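Local atomic coordinates of minor fimbrium subunit Mfa5 (PDB entry 6TO1), a protein that serves as an accessory tip subunit of the minor fimbriae, surface filaments that mediate biofilm formation and adhesion to host cells and other bacteria. Residues V131-S136 against W205-Q210; G531-H536 against G624-S629; D567-S572 against Y594-T599. All blocks are in the same frame, centred on the assembly; numbering follows the deposited sequence.

Contact 1 lies far from the other two, about 95 and 99 Å from contacts 2 and 3 between centres, on the opposite side of the chain's centre. It is partly buried and polar: two loops of the von Willebrand factor A domain meet around a magnesium ion. Contacts 2 and 3 are neighbours, their centres about 8 Å apart, and contact 3 is nested inside the loop that contact 2 closes. Both join the same pair of sheets. Contact 2 is the buried part and is made mainly by isoleucines. Contact 3 is at the surface and mixes aromatic and proline packing with a polar end.

Contact 1: residues V131-S136 against W205-Q210; sequences VIDQSS and WGTHTQ. With MG (magnesium ion), chain B; PO4 (phosphate ion), chain C.
Ser135 and Thr207 meet through a shared magnesium ion. This is the metal-ion-dependent adhesion site (MIDAS) of a von Willebrand factor A domain. Residues 133-137 form its Asp-x-Ser-x-Ser motif, right at the end of strand 126-133. Thr207 comes from the loop that leads into helix 209-220. The metal is bound by Ser135 OG and by Thr207 OG1, each at 2.1 Å. Ser137, two water molecules and a phosphate oxygen, O4, complete the shell. Ser135 OG and Thr207 OG1 are close because they are adjacent ligands; they are not hydrogen-bonded to each other. Thr207 turns OG1 to the side of its own backbone N (chi1 -51°), which leaves CG2 facing Asp133 OD2 at 3.7 Å.

Asp133 is a second-shell residue. Its OD1 accepts from Ser135 N in an Asx turn. The same oxygen takes the hydroxyl of Ser135, with OG to Asp133 OD1 at 2.6 Å, on its syn lone pair. The first bond shapes the turn; the second, with the metal bond, holds the Ser135 hydroxyl in place. The other carboxylate oxygen, OD2, accepts from a metal-bound water and is also hydrogen-bonded to Ser234.

The phosphate probably came from the crystallisation liquor. It occupies the metal position where an acidic ligand group often binds in such sites. It ties the loops together a second time. Its O1 accepts from Ser136 OG and, weakly, from Ser136 N on one segment. From the other segment Gly206 N reaches it nearly straight, at 164°. Alongside, Ser136 CB rests 3.9 Å from Trp205 CA. Thr207 OG1, besides binding the metal, donates to phosphate O2 at 2.8 Å.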
ATOM      1  N   VAL A 131     -13.833  11.228  26.079  1.00 16.60           N
ATOM      2  CA  VAL A 131     -14.289  12.222  27.077  1.00 15.40           C
ATOM      3  C   VAL A 131     -15.583  11.700  27.692  1.00 16.98           C
ATOM      4  O   VAL A 131     -16.615  11.612  26.996  1.00 17.97           O
ATOM      5  CB  VAL A 131     -14.518  13.601  26.425  1.00 16.08           C
ATOM      6  CG1 VAL A 131     -14.876  14.652  27.451  1.00 15.80           C
ATOM      7  CG2 VAL A 131     -13.293  13.991  25.610  1.00 15.10           C
ATOM      8  N   ILE A 132     -15.561  11.401  28.996  1.00 18.54           N
ATOM      9  CA  ILE A 132     -16.685  10.738  29.652  1.00 17.08           C
ATOM     10  C   ILE A 132     -17.267  11.633  30.745  1.00 17.86           C
ATOM     11  O   ILE A 132     -16.561  12.056  31.662  1.00 18.49           O
ATOM     12  CB  ILE A 132     -16.299   9.356  30.221  1.00 19.44           C
ATOM     13  CG1 ILE A 132     -15.565   8.531  29.153  1.00 24.78           C
ATOM     14  CG2 ILE A 132     -17.550   8.598  30.715  1.00 19.01           C
ATOM     15  CD1 ILE A 132     -15.251   7.092  29.559  1.00 22.83           C
ATOM     16  N   ASP A 133     -18.577  11.883  30.635  1.00 17.78           N
ATOM     17  CA  ASP A 133     -19.424  12.564  31.618  1.00 16.95           C
ATOM     18  C   ASP A 133     -19.592  11.684  32.850  1.00 18.57           C
ATOM     19  O   ASP A 133     -20.172  10.603  32.750  1.00 21.55           O
ATOM     20  CB  ASP A 133     -20.741  12.804  30.889  1.00 18.57           C
ATOM     21  CG  ASP A 133     -21.780  13.555  31.677  1.00 19.01           C
ATOM     22  OD1 ASP A 133     -21.674  13.745  32.908  1.00 18.42           O
ATOM     23  OD2 ASP A 133     -22.762  13.942  31.012  1.00 18.04           O
ATOM     24  N   GLN A 134     -19.036  12.102  33.996  1.00 19.37           N
ATOM     25  CA  GLN A 134     -19.305  11.445  35.281  1.00 21.21           C
ATOM     26  C   GLN A 134     -20.084  12.366  36.221  1.00 21.19           C
ATOM     27  O   GLN A 134     -19.884  12.351  37.443  1.00 21.95           O
ATOM     28  CB  GLN A 134     -18.006  10.945  35.945  1.00 19.87           C
ATOM     29  CG  GLN A 134     -17.002  11.984  36.354  1.00 18.72           C
ATOM     30  CD  GLN A 134     -15.897  11.421  37.283  1.00 21.16           C
ATOM     31  OE1 GLN A 134     -15.582  10.234  37.259  1.00 24.69           O
ATOM     32  NE2 GLN A 134     -15.324  12.285  38.099  1.00 22.52           N
ATOM     33  N   SER A 135     -20.964  13.193  35.659  1.00 18.92           N
ATOM     34  CA  SER A 135     -21.758  14.122  36.457  1.00 17.94           C
ATOM     35  C   SER A 135     -22.841  13.368  37.219  1.00 16.10           C
ATOM     36  O   SER A 135     -23.148  12.221  36.929  1.00 21.46           O
ATOM     37  CB  SER A 135     -22.392  15.196  35.565  1.00 22.20           C
ATOM     38  OG  SER A 135     -23.360  14.611  34.714  1.00 17.41           O
ATOM     39  N   SER A 136     -23.452  14.049  38.193  1.00 21.37           N
ATOM     40  CA  SER A 136     -24.420  13.382  39.071  1.00 22.66           C
ATOM     41  C   SER A 136     -25.658  12.905  38.319  1.00 24.72           C
ATOM     42  O   SER A 136     -26.271  11.897  38.710  1.00 23.41           O
ATOM     43  CB  SER A 136     -24.774  14.329  40.240  1.00 22.66           C
ATOM     44  OG  SER A 136     -25.827  15.204  39.908  1.00 26.48           O
ATOM     45  N   TRP A 205     -21.269  16.099  41.223  1.00 22.16           N
ATOM     46  CA  TRP A 205     -22.164  17.147  40.736  1.00 23.55           C
ATOM     47  C   TRP A 205     -21.509  17.962  39.619  1.00 23.41           C
ATOM     48  O   TRP A 205     -20.308  18.235  39.635  1.00 21.40           O
ATOM     49  CB  TRP A 205     -22.598  18.103  41.887  1.00 22.79           C
ATOM     50  CG  TRP A 205     -21.474  18.870  42.561  1.00 23.07           C
ATOM     51  CD1 TRP A 205     -20.744  18.489  43.675  1.00 23.22           C
ATOM     52  CD2 TRP A 205     -20.936  20.153  42.167  1.00 22.73           C
ATOM     53  NE1 TRP A 205     -19.790  19.439  43.961  1.00 27.16           N
ATOM     54  CE2 TRP A 205     -19.902  20.475  43.069  1.00 25.00           C
ATOM     55  CE3 TRP A 205     -21.244  21.054  41.153  1.00 22.21           C
ATOM     56  CZ2 TRP A 205     -19.159  21.643  42.962  1.00 25.97           C
ATOM     57  CZ3 TRP A 205     -20.494  22.207  41.044  1.00 21.44           C
ATOM     58  CH2 TRP A 205     -19.478  22.499  41.950  1.00 24.98           C
ATOM     59  N   GLY A 206     -22.337  18.410  38.672  1.00 20.52           N
ATOM     60  CA  GLY A 206     -21.890  19.371  37.683  1.00 21.59           C
ATOM     61  C   GLY A 206     -21.588  18.712  36.352  1.00 19.32           C
ATOM     62  O   GLY A 206     -20.998  17.641  36.332  1.00 18.43           O
ATOM     63  N   THR A 207     -21.969  19.336  35.241  1.00 16.94           N
ATOM     64  CA  THR A 207     -21.746  18.763  33.913  1.00 16.98           C
ATOM     65  C   THR A 207     -21.076  19.819  33.031  1.00 17.48           C
ATOM     66  O   THR A 207     -21.739  20.528  32.259  1.00 19.62           O
ATOM     67  CB  THR A 207     -23.059  18.250  33.308  1.00 18.39           C
ATOM     68  OG1 THR A 207     -23.753  17.377  34.224  1.00 17.63           O
ATOM     69  CG2 THR A 207     -22.796  17.522  32.001  1.00 17.54           C
ATOM     70  N   HIS A 208     -19.750  19.903  33.126  1.00 14.70           N
ATOM     71  CA  HIS A 208     -18.957  20.935  32.432  1.00 17.49           C
ATOM     72  C   HIS A 208     -18.451  20.372  31.103  1.00 16.42           C
ATOM     73  O   HIS A 208     -17.269  20.085  30.907  1.00 16.14           O
ATOM     74  CB  HIS A 208     -17.813  21.379  33.328  1.00 17.50           C
ATOM     75  CG  HIS A 208     -17.267  22.745  33.043  1.00 15.04           C
ATOM     76  ND1 HIS A 208     -16.976  23.199  31.774  1.00 17.02           N
ATOM     77  CD2 HIS A 208     -16.909  23.737  33.887  1.00 14.95           C
ATOM     78  CE1 HIS A 208     -16.467  24.419  31.852  1.00 15.72           C
ATOM     79  NE2 HIS A 208     -16.431  24.773  33.125  1.00 17.46           N
ATOM     80  N   THR A 209     -19.408  20.133  30.196  1.00 14.64           N
ATOM     81  CA  THR A 209     -19.074  19.480  28.929  1.00 17.85           C
ATOM     82  C   THR A 209     -18.074  20.318  28.134  1.00 15.48           C
ATOM     83  O   THR A 209     -17.133  19.783  27.538  1.00 15.16           O
ATOM     84  CB  THR A 209     -20.364  19.208  28.165  1.00 17.66           C
ATOM     85  OG1 THR A 209     -21.233  18.421  28.999  1.00 19.21           O
ATOM     86  CG2 THR A 209     -20.121  18.467  26.849  1.00 15.37           C
ATOM     87  N   GLN A 210     -18.239  21.632  28.141  1.00 15.62           N
ATOM     88  CA  GLN A 210     -17.246  22.480  27.497  1.00 14.07           C
ATOM     89  C   GLN A 210     -15.862  22.197  28.067  1.00 14.95           C
ATOM     90  O   GLN A 210     -14.882  22.084  27.323  1.00 15.31           O
ATOM     91  CB  GLN A 210     -17.610  23.945  27.675  1.00 15.73           C
ATOM     92  CG  GLN A 210     -16.472  24.856  27.282  1.00 18.88           C
ATOM     93  CD  GLN A 210     -16.820  26.325  27.305  1.00 19.45           C
ATOM     94  OE1 GLN A 210     -17.577  26.798  28.172  1.00 18.66           O
ATOM     95  NE2 GLN A 210     -16.264  27.066  26.338  1.00 16.73           N
TER
HETATM   96 MG    MG B1101     -25.033  15.757  34.241  1.00 19.27          MG
HETATM   97  P   PO4 C1102     -25.458  17.371  37.033  1.00 20.59           P
HETATM   98  O1  PO4 C1102     -24.757  17.091  38.375  1.00 20.91           O
HETATM   99  O2  PO4 C1102     -24.868  18.628  36.407  1.00 20.30           O
HETATM  100  O3  PO4 C1102     -26.918  17.637  37.346  1.00 23.39           O
HETATM  101  O4  PO4 C1102     -25.398  16.191  36.139  1.00 19.73           O
HETATM  102  O   HOH W   1     -24.804  15.149  32.315  1.00 19.53           O
HETATM  103  O   HOH W   2     -26.651  16.882  33.508  1.00 18.57           O

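Contact 2: residues G531-H536 against G624-S629; sequences GVIKRH and GQIGIS
This is a buried apolar contact between the faces of two beta sheets. Ile533 on one strand packs against Ile626 and Ile628 on the other. No hydrogen bond crosses between the segments. Strand 530-539 belongs to a mixed sheet, while strand 624-628 pairs with strand 592-596 in a separate antiparallel sheet of two strands.

The short strand axes come within 7.9 Å and run at 149°, so the chains are roughly antiparallel. Gly531 lies across from Ile628, and Ile533 across from Ile626. Ile533, Ile626 and Ile628 all direct their CB toward the opposite strand. Ile533 takes the central place. Its CG2 points away from its own backbone N and meets CG2 of Ile626 at 4.0 Å. Its other branch is shared: Ile533 CG1 touches Ile628 CG2 at 4.1 Å and lies equally near Ile626 CG2. Farther out, Ile533 CD1 reaches the backbone of Ile626.

The two sheets pack face to face, as in a beta sandwich, although the second layer has just two strands. Val596, on the partner strand in that small sheet, touches Ile626. From the mixed sheet, Ala637 of strand 634-643 also packs on Ile626. Leu584, in a loop, packs on Ile628.

The two branches of Ile628 meet the backbone at Val532 and Gly531. CG1 stands between the backbone N and carbonyl carbon (chi1 54°), while CG2 lies beside the N. Ile628 CG2 meets the carbonyl oxygen of Val532, 3.6 Å from Val532 O. CD1, at the end of the CG1 branch, comes down on Gly531, 4.3 Å from its CA. With no side chain at Gly531, this methyl lies directly on the main chain.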
ATOM      1  N   GLY A 531      25.455 -27.268 -25.843  1.00 22.00           N
ATOM      2  CA  GLY A 531      25.917 -26.738 -27.103  1.00 22.16           C
ATOM      3  C   GLY A 531      25.625 -27.696 -28.247  1.00 24.85           C
ATOM      4  O   GLY A 531      24.934 -28.708 -28.080  1.00 23.38           O
ATOM      5  N   VAL A 532      26.119 -27.318 -29.425  1.00 21.40           N
ATOM      6  CA  VAL A 532      25.969 -28.132 -30.623  1.00 25.36           C
ATOM      7  C   VAL A 532      27.278 -28.157 -31.390  1.00 27.88           C
ATOM      8  O   VAL A 532      28.128 -27.279 -31.251  1.00 24.25           O
ATOM      9  CB  VAL A 532      24.856 -27.626 -31.553  1.00 21.24           C
ATOM     10  CG1 VAL A 532      23.513 -27.657 -30.862  1.00 25.47           C
ATOM     11  CG2 VAL A 532      25.169 -26.223 -32.074  1.00 24.36           C
ATOM     12  N   ILE A 533      27.429 -29.187 -32.228  1.00 27.26           N
ATOM     13  CA  ILE A 533      28.524 -29.262 -33.184  1.00 25.22           C
ATOM     14  C   ILE A 533      27.911 -29.574 -34.535  1.00 29.74           C
ATOM     15  O   ILE A 533      27.265 -30.615 -34.703  1.00 24.32           O
ATOM     16  CB  ILE A 533      29.583 -30.304 -32.781  1.00 28.15           C
ATOM     17  CG1 ILE A 533      30.331 -29.775 -31.560  1.00 24.00           C
ATOM     18  CG2 ILE A 533      30.562 -30.580 -33.939  1.00 26.43           C
ATOM     19  CD1 ILE A 533      31.271 -30.759 -30.860  1.00 23.27           C
ATOM     20  N   LYS A 534      28.033 -28.634 -35.459  1.00 22.79           N
ATOM     21  CA  LYS A 534      27.518 -28.785 -36.798  1.00 22.26           C
ATOM     22  C   LYS A 534      28.645 -29.330 -37.675  1.00 20.39           C
ATOM     23  O   LYS A 534      29.802 -28.925 -37.527  1.00 23.32           O
ATOM     24  CB  LYS A 534      27.040 -27.452 -37.343  1.00 27.86           C
ATOM     25  CG  LYS A 534      25.915 -26.838 -36.531  1.00 31.95           C
ATOM     26  CD  LYS A 534      25.342 -25.635 -37.242  1.00 34.96           C
ATOM     27  CE  LYS A 534      25.621 -24.336 -36.490  1.00 43.74           C
ATOM     28  NZ  LYS A 534      24.805 -23.208 -37.068  1.00 44.46           N
ATOM     29  N   ARG A 535      28.298 -30.262 -38.557  1.00 24.47           N
ATOM     30  CA  ARG A 535      29.221 -30.804 -39.553  1.00 25.17           C
ATOM     31  C   ARG A 535      28.777 -30.327 -40.927  1.00 21.48           C
ATOM     32  O   ARG A 535      27.608 -30.487 -41.299  1.00 28.92           O
ATOM     33  CB  ARG A 535      29.236 -32.330 -39.469  1.00 23.95           C
ATOM     34  CG  ARG A 535      29.747 -32.823 -38.125  1.00 19.82           C
ATOM     35  CD  ARG A 535      29.914 -34.350 -38.109  1.00 24.31           C
ATOM     36  NE  ARG A 535      28.620 -35.015 -37.983  1.00 23.11           N
ATOM     37  CZ  ARG A 535      28.456 -36.278 -37.616  1.00 28.00           C
ATOM     38  NH1 ARG A 535      29.511 -37.049 -37.368  1.00 28.72           N
ATOM     39  NH2 ARG A 535      27.234 -36.771 -37.491  1.00 31.64           N
ATOM     40  N   HIS A 536      29.693 -29.695 -41.655  1.00 22.64           N
ATOM     41  CA  HIS A 536      29.425 -29.185 -42.988  1.00 20.04           C
ATOM     42  C   HIS A 536      30.273 -29.965 -43.993  1.00 18.45           C
ATOM     43  O   HIS A 536      31.370 -30.420 -43.665  1.00 22.07           O
ATOM     44  CB  HIS A 536      29.768 -27.706 -43.109  1.00 23.72           C
ATOM     45  CG  HIS A 536      29.180 -26.851 -42.030  1.00 28.47           C
ATOM     46  ND1 HIS A 536      27.989 -26.171 -42.188  1.00 29.51           N
ATOM     47  CD2 HIS A 536      29.630 -26.551 -40.787  1.00 29.36           C
ATOM     48  CE1 HIS A 536      27.729 -25.484 -41.084  1.00 28.99           C
ATOM     49  NE2 HIS A 536      28.701 -25.709 -40.212  1.00 23.23           N
ATOM     50  N   GLY A 624      38.319 -34.818 -36.377  1.00 27.40           N
ATOM     51  CA  GLY A 624      38.868 -33.531 -36.023  1.00 26.08           C
ATOM     52  C   GLY A 624      38.378 -33.061 -34.665  1.00 29.75           C
ATOM     53  O   GLY A 624      37.270 -33.374 -34.236  1.00 29.78           O
ATOM     54  N   GLN A 625      39.259 -32.347 -33.977  1.00 26.30           N
ATOM     55  CA  GLN A 625      38.965 -31.777 -32.665  1.00 27.04           C
ATOM     56  C   GLN A 625      38.122 -30.518 -32.839  1.00 22.24           C
ATOM     57  O   GLN A 625      38.559 -29.567 -33.499  1.00 25.79           O
ATOM     58  CB  GLN A 625      40.268 -31.446 -31.941  1.00 34.45           C
ATOM     59  CG  GLN A 625      41.094 -32.673 -31.606  1.00 38.00           C
ATOM     60  CD  GLN A 625      40.469 -33.450 -30.483  1.00 33.59           C
ATOM     61  OE1 GLN A 625      39.822 -34.478 -30.700  1.00 41.40           O
ATOM     62  NE2 GLN A 625      40.641 -32.952 -29.270  1.00 39.02           N
ATOM     63  N   ILE A 626      36.912 -30.532 -32.269  1.00 26.78           N
ATOM     64  CA  ILE A 626      35.999 -29.393 -32.290  1.00 25.62           C
ATOM     65  C   ILE A 626      35.624 -29.093 -30.838  1.00 23.88           C
ATOM     66  O   ILE A 626      35.211 -30.000 -30.102  1.00 26.85           O
ATOM     67  CB  ILE A 626      34.733 -29.663 -33.123  1.00 26.51           C
ATOM     68  CG1 ILE A 626      35.094 -30.097 -34.545  1.00 24.33           C
ATOM     69  CG2 ILE A 626      33.820 -28.420 -33.152  1.00 26.20           C
ATOM     70  CD1 ILE A 626      35.657 -29.024 -35.421  1.00 22.07           C
ATOM     71  N   GLY A 627      35.744 -27.831 -30.443  1.00 26.40           N
ATOM     72  CA  GLY A 627      35.572 -27.434 -29.046  1.00 29.60           C
ATOM     73  C   GLY A 627      34.414 -26.468 -28.854  1.00 22.45           C
ATOM     74  O   GLY A 627      34.162 -25.615 -29.709  1.00 21.07           O
ATOM     75  N   ILE A 628      33.705 -26.642 -27.737  1.00 26.11           N
ATOM     76  CA  ILE A 628      32.563 -25.806 -27.375  1.00 20.68           C
ATOM     77  C   ILE A 628      32.612 -25.492 -25.884  1.00 24.90           C
ATOM     78  O   ILE A 628      33.263 -26.181 -25.091  1.00 26.52           O
ATOM     79  CB  ILE A 628      31.211 -26.474 -27.723  1.00 24.78           C
ATOM     80  CG1 ILE A 628      31.116 -27.870 -27.093  1.00 26.10           C
ATOM     81  CG2 ILE A 628      31.026 -26.539 -29.225  1.00 28.19           C
ATOM     82  CD1 ILE A 628      29.813 -28.584 -27.390  1.00 25.99           C
ATOM     83  N   SER A 629      31.903 -24.423 -25.507  1.00 25.18           N
ATOM     84  CA  SER A 629      31.790 -24.027 -24.106  1.00 22.84           C
ATOM     85  C   SER A 629      30.474 -23.278 -23.929  1.00 19.36           C
ATOM     86  O   SER A 629      29.782 -22.970 -24.899  1.00 22.59           O
ATOM     87  CB  SER A 629      32.933 -23.118 -23.669  1.00 23.76           C
ATOM     88  OG  SER A 629      32.783 -21.829 -24.287  1.00 24.56           O
TER

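Contact 3: residues D567-S572 against Y594-T599; sequences DFFLPS and YSVPPT
Tyr537 OH, just outside the two segments, is hydrogen-bonded to Asp567 OD2 on one and Thr599 OG1 on the other. Arg535 links them a second time, with NE in a salt bridge to Asp567 OD1 and NH1 hydrogen-bonded to Pro597 O. The contact is the outer margin of a beta-sandwich-like packing. Segment 567-572 runs off the end of strand 565-568 of the mixed sheet. Segment 594-599 runs off the end of strand 592-596 of the small two-stranded sheet. No hydrogen bond joins the two segments directly.

Apolar packing carries the rest, and Phe569 buries the most. With CG turned away from the backbone N (chi1 164°), its ring reaches over the second strand. Val596 makes a CH-pi contact: CG2 stands over the Phe569 ring face, 3.9 Å from the centroid and only 12° off the normal. Pro571 N lies over the opposite face, offset toward the rim. The Phe569 ring is thus held between the second strand and its own chain. Around it, Phe569 CE2 meets Tyr594 CB at 3.7 Å, and Phe569 CE1 meets Pro597 CD at 3.9 Å. CZ of Phe569 lies close to the carbonyl oxygen of Ser595.

Beyond Phe569, Pro571 and Tyr594 pack together. Pro571 meets the Tyr594 ring at an oblique angle. Pro571 CB is 3.5 Å from Tyr594 CD1, and Pro571 CG is equally close to Tyr594 CE1.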
ATOM      1  N   ASP A 567      24.731 -31.608 -40.874  1.00 26.69           N
ATOM      2  CA  ASP A 567      24.129 -32.427 -39.830  1.00 31.30           C
ATOM      3  C   ASP A 567      24.800 -32.099 -38.501  1.00 36.83           C
ATOM      4  O   ASP A 567      25.741 -31.305 -38.434  1.00 31.90           O
ATOM      5  CB  ASP A 567      24.191 -33.935 -40.146  1.00 24.69           C
ATOM      6  CG  ASP A 567      25.618 -34.490 -40.264  1.00 40.83           C
ATOM      7  OD1 ASP A 567      26.538 -34.001 -39.602  1.00 36.82           O
ATOM      8  OD2 ASP A 567      25.813 -35.462 -41.015  1.00 37.09           O
ATOM      9  N   PHE A 568      24.310 -32.713 -37.433  1.00 27.59           N
ATOM     10  CA  PHE A 568      24.834 -32.489 -36.102  1.00 26.28           C
ATOM     11  C   PHE A 568      25.568 -33.719 -35.606  1.00 32.75           C
ATOM     12  O   PHE A 568      25.237 -34.851 -35.978  1.00 32.78           O
ATOM     13  CB  PHE A 568      23.715 -32.144 -35.117  1.00 31.09           C
ATOM     14  CG  PHE A 568      23.098 -30.820 -35.370  1.00 28.59           C
ATOM     15  CD1 PHE A 568      21.979 -30.710 -36.167  1.00 31.94           C
ATOM     16  CD2 PHE A 568      23.647 -29.665 -34.831  1.00 31.41           C
ATOM     17  CE1 PHE A 568      21.397 -29.486 -36.418  1.00 33.31           C
ATOM     18  CE2 PHE A 568      23.058 -28.428 -35.087  1.00 26.07           C
ATOM     19  CZ  PHE A 568      21.929 -28.345 -35.880  1.00 36.51           C
ATOM     20  N   PHE A 569      26.548 -33.470 -34.746  1.00 24.87           N
ATOM     21  CA  PHE A 569      27.361 -34.489 -34.105  1.00 28.56           C
ATOM     22  C   PHE A 569      26.945 -34.631 -32.654  1.00 38.77           C
ATOM     23  O   PHE A 569      26.828 -33.631 -31.938  1.00 31.35           O
ATOM     24  CB  PHE A 569      28.849 -34.124 -34.171  1.00 24.71           C
ATOM     25  CG  PHE A 569      29.724 -34.908 -33.212  1.00 38.75           C
ATOM     26  CD1 PHE A 569      30.197 -36.169 -33.547  1.00 36.09           C
ATOM     27  CD2 PHE A 569      30.085 -34.371 -31.983  1.00 26.47           C
ATOM     28  CE1 PHE A 569      31.002 -36.886 -32.669  1.00 36.87           C
ATOM     29  CE2 PHE A 569      30.877 -35.082 -31.097  1.00 42.04           C
ATOM     30  CZ  PHE A 569      31.349 -36.341 -31.444  1.00 40.04           C
ATOM     31  N   LEU A 570      26.773 -35.873 -32.212  1.00 30.09           N
ATOM     32  CA  LEU A 570      26.479 -36.183 -30.817  1.00 31.26           C
ATOM     33  C   LEU A 570      27.519 -37.153 -30.279  1.00 38.68           C
ATOM     34  O   LEU A 570      27.645 -38.271 -30.803  1.00 44.01           O
ATOM     35  CB  LEU A 570      25.073 -36.768 -30.707  1.00 41.99           C
ATOM     36  CG  LEU A 570      24.358 -36.597 -29.376  1.00 41.94           C
ATOM     37  CD1 LEU A 570      24.172 -35.128 -29.043  1.00 39.49           C
ATOM     38  CD2 LEU A 570      23.015 -37.311 -29.407  1.00 51.30           C
ATOM     39  N   PRO A 571      28.275 -36.793 -29.267  1.00 31.57           N
ATOM     40  CA  PRO A 571      29.311 -37.689 -28.748  1.00 39.23           C
ATOM     41  C   PRO A 571      28.674 -38.799 -27.921  1.00 43.48           C
ATOM     42  O   PRO A 571      27.463 -38.831 -27.709  1.00 48.14           O
ATOM     43  CB  PRO A 571      30.171 -36.763 -27.892  1.00 42.58           C
ATOM     44  CG  PRO A 571      29.169 -35.753 -27.379  1.00 32.54           C
ATOM     45  CD  PRO A 571      28.098 -35.602 -28.408  1.00 35.14           C
ATOM     46  N   SER A 572      29.513 -39.733 -27.481  1.00 47.45           N
ATOM     47  CA  SER A 572      29.066 -40.772 -26.568  1.00 64.27           C
ATOM     48  C   SER A 572      29.140 -40.269 -25.127  1.00 56.72           C
ATOM     49  O   SER A 572      29.780 -39.263 -24.819  1.00 54.94           O
ATOM     50  CB  SER A 572      29.904 -42.036 -26.733  1.00 55.89           C
ATOM     51  OG  SER A 572      29.295 -42.925 -27.648  1.00 81.55           O
ATOM     52  N   TYR A 594      35.816 -32.317 -28.751  1.00 28.46           N
ATOM     53  CA  TYR A 594      35.270 -33.598 -29.156  1.00 30.93           C
ATOM     54  C   TYR A 594      35.923 -34.028 -30.462  1.00 29.15           C
ATOM     55  O   TYR A 594      36.325 -33.184 -31.273  1.00 27.83           O
ATOM     56  CB  TYR A 594      33.771 -33.518 -29.319  1.00 33.73           C
ATOM     57  CG  TYR A 594      33.087 -33.281 -28.006  1.00 33.47           C
ATOM     58  CD1 TYR A 594      32.650 -34.348 -27.238  1.00 35.64           C
ATOM     59  CD2 TYR A 594      32.902 -31.995 -27.519  1.00 28.79           C
ATOM     60  CE1 TYR A 594      32.033 -34.155 -26.034  1.00 37.16           C
ATOM     61  CE2 TYR A 594      32.280 -31.792 -26.301  1.00 28.75           C
ATOM     62  CZ  TYR A 594      31.849 -32.875 -25.571  1.00 31.96           C
ATOM     63  OH  TYR A 594      31.239 -32.701 -24.357  1.00 34.28           O
ATOM     64  N   SER A 595      36.004 -35.351 -30.657  1.00 35.91           N
ATOM     65  CA  SER A 595      36.607 -35.952 -31.850  1.00 28.68           C
ATOM     66  C   SER A 595      35.501 -36.211 -32.863  1.00 25.42           C
ATOM     67  O   SER A 595      34.669 -37.112 -32.688  1.00 32.81           O
ATOM     68  CB  SER A 595      37.362 -37.230 -31.481  1.00 35.42           C
ATOM     69  OG  SER A 595      37.896 -37.853 -32.641  1.00 46.60           O
ATOM     70  N   VAL A 596      35.454 -35.392 -33.903  1.00 25.76           N
ATOM     71  CA  VAL A 596      34.287 -35.325 -34.774  1.00 23.64           C
ATOM     72  C   VAL A 596      34.653 -35.920 -36.128  1.00 26.19           C
ATOM     73  O   VAL A 596      35.537 -35.382 -36.810  1.00 25.89           O
ATOM     74  CB  VAL A 596      33.776 -33.885 -34.938  1.00 21.23           C
ATOM     75  CG1 VAL A 596      32.591 -33.874 -35.838  1.00 24.54           C
ATOM     76  CG2 VAL A 596      33.453 -33.337 -33.553  1.00 24.74           C
ATOM     77  N   PRO A 597      33.986 -36.985 -36.565  1.00 28.15           N
ATOM     78  CA  PRO A 597      34.233 -37.511 -37.905  1.00 33.57           C
ATOM     79  C   PRO A 597      33.140 -37.075 -38.861  1.00 24.60           C
ATOM     80  O   PRO A 597      32.010 -36.782 -38.444  1.00 25.41           O
ATOM     81  CB  PRO A 597      34.197 -39.029 -37.674  1.00 23.46           C
ATOM     82  CG  PRO A 597      33.019 -39.165 -36.716  1.00 31.13           C
ATOM     83  CD  PRO A 597      33.026 -37.855 -35.851  1.00 28.30           C
ATOM     84  N   PRO A 598      33.415 -37.050 -40.162  1.00 23.97           N
ATOM     85  CA  PRO A 598      32.325 -36.865 -41.126  1.00 22.75           C
ATOM     86  C   PRO A 598      31.409 -38.087 -41.130  1.00 24.46           C
ATOM     87  O   PRO A 598      31.828 -39.209 -40.829  1.00 26.59           O
ATOM     88  CB  PRO A 598      33.053 -36.701 -42.468  1.00 23.40           C
ATOM     89  CG  PRO A 598      34.325 -37.480 -42.290  1.00 22.42           C
ATOM     90  CD  PRO A 598      34.702 -37.406 -40.809  1.00 24.16           C
ATOM     91  N   THR A 599      30.139 -37.868 -41.450  1.00 27.72           N
ATOM     92  CA  THR A 599      29.235 -39.009 -41.544  1.00 27.93           C
ATOM     93  C   THR A 599      29.646 -39.946 -42.674  1.00 33.81           C
ATOM     94  O   THR A 599      29.415 -41.152 -42.589  1.00 30.64           O
ATOM     95  CB  THR A 599      27.795 -38.558 -41.737  1.00 29.44           C
ATOM     96  OG1 THR A 599      27.683 -37.702 -42.874  1.00 46.96           O
ATOM     97  CG2 THR A 599      27.354 -37.812 -40.509  1.00 26.94           C
TER